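PDB 4OQ1: cell wall surface anchor family protein from Streptococcus pneumoniae, which probably anchors the pneumococcal pilus to the cell wall, as an ancillary pilin with CnaB-type domains. Local coordinates for residues Asp27-Gln38 with Leu94-Asn105. The protein carries 3 engineered substitutions. Sequence-based numbering, arbitrary orientation.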
loop_
_atom_site.group_PDB
_atom_site.type_symbol
_atom_site.label_atom_id
_atom_site.label_comp_id
_atom_site.label_asym_id
_atom_site.label_seq_id
_atom_site.Cartn_x
_atom_site.Cartn_y
_atom_site.Cartn_z
ATOM N N ASP A 27 -14.137 34.175 30.405
ATOM C CA ASP A 27 -14.410 33.534 29.085
ATOM C C ASP A 27 -13.238 33.636 28.099
ATOM O O ASP A 27 -13.098 34.595 27.305
ATOM C CB ASP A 27 -15.713 34.008 28.463
ATOM C CG ASP A 27 -16.177 33.092 27.367
ATOM O OD1 ASP A 27 -16.947 32.137 27.634
ATOM O OD2 ASP A 27 -15.713 33.308 26.240
ATOM N N HIS A 28 -12.371 32.628 28.177
ATOM C CA HIS A 28 -11.218 32.599 27.360
ATOM C C HIS A 28 -11.370 31.521 26.285
ATOM O O HIS A 28 -12.066 30.476 26.450
ATOM C CB HIS A 28 -9.952 32.307 28.177
ATOM C CG HIS A 28 -9.604 33.366 29.148
ATOM N ND1 HIS A 28 -8.835 34.457 28.806
ATOM C CD2 HIS A 28 -9.892 33.499 30.465
ATOM C CE1 HIS A 28 -8.686 35.229 29.867
ATOM N NE2 HIS A 28 -9.311 34.667 30.883
ATOM N N THR A 29 -10.700 31.799 25.207
ATOM C CA THR A 29 -10.533 30.830 24.137
ATOM C C THR A 29 -9.041 30.423 23.954
ATOM O O THR A 29 -8.133 31.266 23.913
ATOM C CB THR A 29 -11.041 31.381 22.795
ATOM O OG1 THR A 29 -12.426 31.725 22.912
ATOM C CG2 THR A 29 -10.874 30.344 21.726
ATOM N N LEU A 30 -8.846 29.105 23.833
ATOM C CA LEU A 30 -7.532 28.526 23.522
ATOM C C LEU A 30 -7.538 27.967 22.074
ATOM O O LEU A 30 -8.404 27.253 21.661
ATOM C CB LEU A 30 -7.187 27.387 24.522
ATOM C CG LEU A 30 -5.902 26.589 24.215
ATOM C CD1 LEU A 30 -4.633 27.326 24.349
ATOM C CD2 LEU A 30 -5.934 25.306 25.093
ATOM N N VAL A 31 -6.531 28.377 21.323
ATOM C CA VAL A 31 -6.295 27.883 19.939
ATOM C C VAL A 31 -5.096 26.851 20.007
ATOM O O VAL A 31 -4.041 27.154 20.629
ATOM C CB VAL A 31 -5.962 29.119 19.011
ATOM C CG1 VAL A 31 -5.236 28.737 17.740
ATOM C CG2 VAL A 31 -7.219 29.898 18.636
ATOM N N LEU A 32 -5.323 25.628 19.500
ATOM C CA LEU A 32 -4.314 24.575 19.419
ATOM C C LEU A 32 -3.995 24.299 17.944
ATOM O O LEU A 32 -4.846 24.013 17.137
ATOM C CB LEU A 32 -4.822 23.280 20.079
ATOM C CG LEU A 32 -5.030 23.403 21.596
ATOM C CD1 LEU A 32 -5.743 22.247 22.203
ATOM C CD2 LEU A 32 -3.687 23.582 22.287
ATOM N N GLN A 33 -2.732 24.412 17.585
ATOM C CA GLN A 33 -2.294 24.053 16.259
ATOM C C GLN A 33 -1.559 22.712 16.413
ATOM O O GLN A 33 -0.832 22.492 17.381
ATOM C CB GLN A 33 -1.433 25.199 15.717
ATOM C CG GLN A 33 -2.221 26.452 15.391
ATOM C CD GLN A 33 -1.393 27.730 15.285
ATOM O OE1 GLN A 33 -0.167 27.727 15.427
ATOM N NE2 GLN A 33 -2.060 28.832 14.974
ATOM N N LEU A 34 -1.774 21.789 15.480
ATOM C CA LEU A 34 -1.237 20.442 15.591
ATOM C C LEU A 34 -0.297 20.086 14.427
ATOM O O LEU A 34 -0.418 20.662 13.312
ATOM C CB LEU A 34 -2.354 19.435 15.580
ATOM C CG LEU A 34 -3.499 19.641 16.553
ATOM C CD1 LEU A 34 -4.433 18.484 16.390
ATOM C CD2 LEU A 34 -3.048 19.778 18.017
ATOM N N GLU A 35 0.515 19.079 14.661
ATOM C CA GLU A 35 1.311 18.453 13.607
ATOM C C GLU A 35 0.334 17.711 12.647
ATOM O O GLU A 35 -0.575 16.976 13.071
ATOM C CB GLU A 35 2.299 17.478 14.205
ATOM C CG GLU A 35 3.309 18.043 15.260
ATOM C CD GLU A 35 4.086 16.959 16.003
ATOM O OE1 GLU A 35 4.207 15.801 15.578
ATOM O OE2 GLU A 35 4.697 17.228 17.061
ATOM N N ASN A 36 0.531 17.914 11.339
ATOM C CA ASN A 36 -0.137 17.106 10.321
ATOM C C ASN A 36 -1.620 17.350 10.501
ATOM O O ASN A 36 -2.417 16.427 10.343
ATOM C CB ASN A 36 0.215 15.611 10.493
ATOM C CG ASN A 36 -0.001 14.767 9.195
ATOM O OD1 ASN A 36 0.019 15.298 8.134
ATOM N ND2 ASN A 36 -0.236 13.468 9.338
ATOM N N TYR A 37 -1.971 18.612 10.816
ATOM C CA TYR A 37 -3.298 18.987 11.214
ATOM C C TYR A 37 -4.362 18.518 10.209
ATOM O O TYR A 37 -5.282 17.884 10.608
ATOM C CB TYR A 37 -3.469 20.505 11.427
ATOM C CG TYR A 37 -4.873 20.901 11.862
ATOM C CD1 TYR A 37 -5.291 20.761 13.225
ATOM C CD2 TYR A 37 -5.820 21.350 10.942
ATOM C CE1 TYR A 37 -6.562 21.110 13.621
ATOM C CE2 TYR A 37 -7.109 21.665 11.341
ATOM C CZ TYR A 37 -7.485 21.571 12.656
ATOM O OH TYR A 37 -8.785 21.902 13.058
ATOM N N GLN A 38 -4.234 18.873 8.911
ATOM C CA GLN A 38 -5.278 18.519 7.889
ATOM C C GLN A 38 -5.568 17.063 7.853
ATOM O O GLN A 38 -6.717 16.675 7.874
ATOM C CB GLN A 38 -4.918 18.916 6.453
ATOM C CG GLN A 38 -4.304 20.298 6.263
ATOM C CD GLN A 38 -5.089 21.400 6.921
ATOM O OE1 GLN A 38 -4.533 22.270 7.612
ATOM N NE2 GLN A 38 -6.385 21.402 6.680
ATOM N N LEU A 94 -11.641 23.707 13.415
ATOM C CA LEU A 94 -11.765 24.607 12.296
ATOM C C LEU A 94 -10.777 24.217 11.176
ATOM O O LEU A 94 -10.243 23.124 11.183
ATOM C CB LEU A 94 -11.550 26.056 12.770
ATOM C CG LEU A 94 -12.408 26.580 13.926
ATOM C CD1 LEU A 94 -12.165 28.053 14.146
ATOM C CD2 LEU A 94 -13.899 26.364 13.672
ATOM N N GLU A 95 -10.508 25.109 10.222
ATOM C CA GLU A 95 -9.775 24.730 8.982
ATOM C C GLU A 95 -8.285 24.408 9.149
ATOM O O GLU A 95 -7.772 23.432 8.573
ATOM C CB GLU A 95 -9.925 25.822 7.887
ATOM C CG GLU A 95 -11.355 26.274 7.602
ATOM C CD GLU A 95 -11.822 27.387 8.528
ATOM O OE1 GLU A 95 -11.414 28.555 8.303
ATOM O OE2 GLU A 95 -12.607 27.104 9.478
ATOM N N ASN A 96 -7.549 25.259 9.871
ATOM C CA ASN A 96 -6.138 24.958 10.101
ATOM C C ASN A 96 -5.773 24.856 11.611
ATOM O O ASN A 96 -4.593 24.662 11.918
ATOM C CB ASN A 96 -5.248 26.013 9.434
ATOM C CG ASN A 96 -3.804 25.556 9.276
ATOM O OD1 ASN A 96 -3.526 24.380 9.168
ATOM N ND2 ASN A 96 -2.884 26.485 9.316
ATOM N N GLN A 97 -6.782 24.945 12.480
ATOM C CA GLN A 97 -6.573 24.935 13.975
ATOM C C GLN A 97 -7.840 24.627 14.793
ATOM O O GLN A 97 -8.983 24.649 14.311
ATOM C CB GLN A 97 -5.904 26.255 14.392
ATOM C CG GLN A 97 -6.785 27.492 14.350
ATOM C CD GLN A 97 -6.024 28.823 14.346
ATOM O OE1 GLN A 97 -4.815 28.881 14.147
ATOM N NE2 GLN A 97 -6.759 29.920 14.542
ATOM N N ILE A 98 -7.638 24.282 16.067
ATOM C CA ILE A 98 -8.700 23.916 16.989
ATOM C C ILE A 98 -8.924 25.145 17.807
ATOM O O ILE A 98 -7.965 25.912 18.087
ATOM C CB ILE A 98 -8.308 22.749 17.970
ATOM C CG1 ILE A 98 -8.240 21.429 17.274
ATOM C CG2 ILE A 98 -9.266 22.585 19.136
ATOM C CD1 ILE A 98 -7.171 20.549 17.871
ATOM N N GLU A 99 -10.174 25.368 18.164
ATOM C CA GLU A 99 -10.567 26.305 19.256
ATOM C C GLU A 99 -11.227 25.566 20.400
ATOM O O GLU A 99 -12.045 24.661 20.200
ATOM C CB GLU A 99 -11.520 27.434 18.845
ATOM C CG GLU A 99 -10.872 28.538 18.049
ATOM C CD GLU A 99 -11.908 29.532 17.519
ATOM O OE1 GLU A 99 -13.140 29.386 17.780
ATOM O OE2 GLU A 99 -11.487 30.462 16.830
ATOM N N VAL A 100 -10.816 25.933 21.619
ATOM C CA VAL A 100 -11.354 25.363 22.840
ATOM C C VAL A 100 -12.003 26.541 23.544
ATOM O O VAL A 100 -11.351 27.572 23.720
ATOM C CB VAL A 100 -10.273 24.697 23.743
ATOM C CG1 VAL A 100 -10.970 23.956 24.829
ATOM C CG2 VAL A 100 -9.405 23.770 22.847
ATOM N N SER A 101 -13.273 26.336 23.892
ATOM C CA SER A 101 -14.181 27.463 24.244
ATOM C C SER A 101 -14.546 27.594 25.698
ATOM O O SER A 101 -14.707 26.567 26.375
ATOM C CB SER A 101 -15.498 27.355 23.420
ATOM O OG SER A 101 -15.214 27.772 22.090
ATOM N N HIS A 102 -14.709 28.843 26.151
ATOM C CA HIS A 102 -15.351 29.171 27.497
ATOM C C HIS A 102 -14.549 28.666 28.674
ATOM O O HIS A 102 -15.012 27.951 29.598
ATOM C CB HIS A 102 -16.819 28.718 27.589
ATOM C CG HIS A 102 -17.672 29.191 26.430
ATOM N ND1 HIS A 102 -17.842 30.526 26.126
ATOM C CD2 HIS A 102 -18.380 28.499 25.500
ATOM C CE1 HIS A 102 -18.594 30.634 25.044
ATOM N NE2 HIS A 102 -18.918 29.418 24.636
ATOM N N ILE A 103 -13.295 29.019 28.615
ATOM C CA ILE A 103 -12.366 28.590 29.641
ATOM C C ILE A 103 -12.173 29.694 30.733
ATOM O O ILE A 103 -11.638 30.782 30.446
ATOM C CB ILE A 103 -10.983 28.262 28.999
ATOM C CG1 ILE A 103 -11.181 27.282 27.821
ATOM C CG2 ILE A 103 -10.041 27.735 30.072
ATOM C CD1 ILE A 103 -9.874 26.877 27.075
ATOM N N PRO A 104 -12.493 29.371 31.989
ATOM C CA PRO A 104 -12.321 30.302 33.113
ATOM C C PRO A 104 -10.893 30.576 33.335
ATOM O O PRO A 104 -10.052 29.844 32.801
ATOM C CB PRO A 104 -12.896 29.523 34.302
ATOM C CG PRO A 104 -13.809 28.552 33.730
ATOM C CD PRO A 104 -13.113 28.129 32.466
ATOM N N ASN A 105 -10.573 31.557 34.169
ATOM C CA ASN A 105 -9.195 31.794 34.556
ATOM C C ASN A 105 -8.615 30.553 35.315
ATOM O O ASN A 105 -9.347 29.907 36.050
ATOM C CB ASN A 105 -9.157 32.940 35.529
ATOM C CG ASN A 105 -9.103 34.236 34.832
ATOM O OD1 ASN A 105 -9.350 34.309 33.636
ATOM N ND2 ASN A 105 -8.704 35.240 35.537
HETATM O O HOH W 1 -14.540 31.117 24.699
HETATM O O HOH W 2 -14.441 30.182 21.073
HETATM O O HOH W 3 -2.938 23.514 13.300
#
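Leu30 with Val100 and Leu32 with Ile98 are hydrogen-bonded pairs, each held by two backbone N-H to O bonds, and Val31 with Glu99 forms the non-hydrogen-bonded pair between them. They join strands 28-33 and 98-103, antiparallel neighbours in a sheet, their axes 4.6 Å apart at closest. The register then slips by one: His102 and Ile103 both face His28 in a G1 beta bulge, with His102 in a left-handed backbone conformation. His28 and Ile103 exchange two backbone hydrogen bonds.

On one face the apolar chains pack: Leu30 CB meets Ile103 CD1 at 3.7 Å, Leu32 CD1 touches Val100 CG2, and Leu34 CD1 reaches Ile98 CD1. Phe125 and Phe127 of strand 120-129 cover this layer. On the other face, the Val31 methyls lie against the Gln97 amide and Glu99 CG. Gln33 and Gln97 run side by side, Gln33 NE2 donating to Gln97 OE1 at 2.9 Å with the amides 22° apart.

Polar contacts close both ends. His28 NE2 donates to Asn105 OD1 (2.8 Å), while Asp27 OD1 lies 2.4 Å from His102 ND1 at the ring edge, doubtfully short for a hydrogen bond. Water 1 joins Asp27 OD2, Thr29 OG1 and His102 N; Thr29 OG1 also bonds Glu135. Past the strand, Tyr37, its ring swung anti to the backbone N (chi1 -179°), lays one face on the Asn96-Gln97 peptide and gives its hydroxyl proton to Leu94 O at 2.7 Å. Gln38 NE2 donates to Glu95 O at 3.1 Å.

With strand 137-140 joining strand 28-33 in parallel on its other edge, this pairing places the N-terminal strand inside the mixed beta-sheet of the N-terminal domain, probably the one with the IgG-rev fold, since the prealbumin-like (CnaB-type) domains follow it.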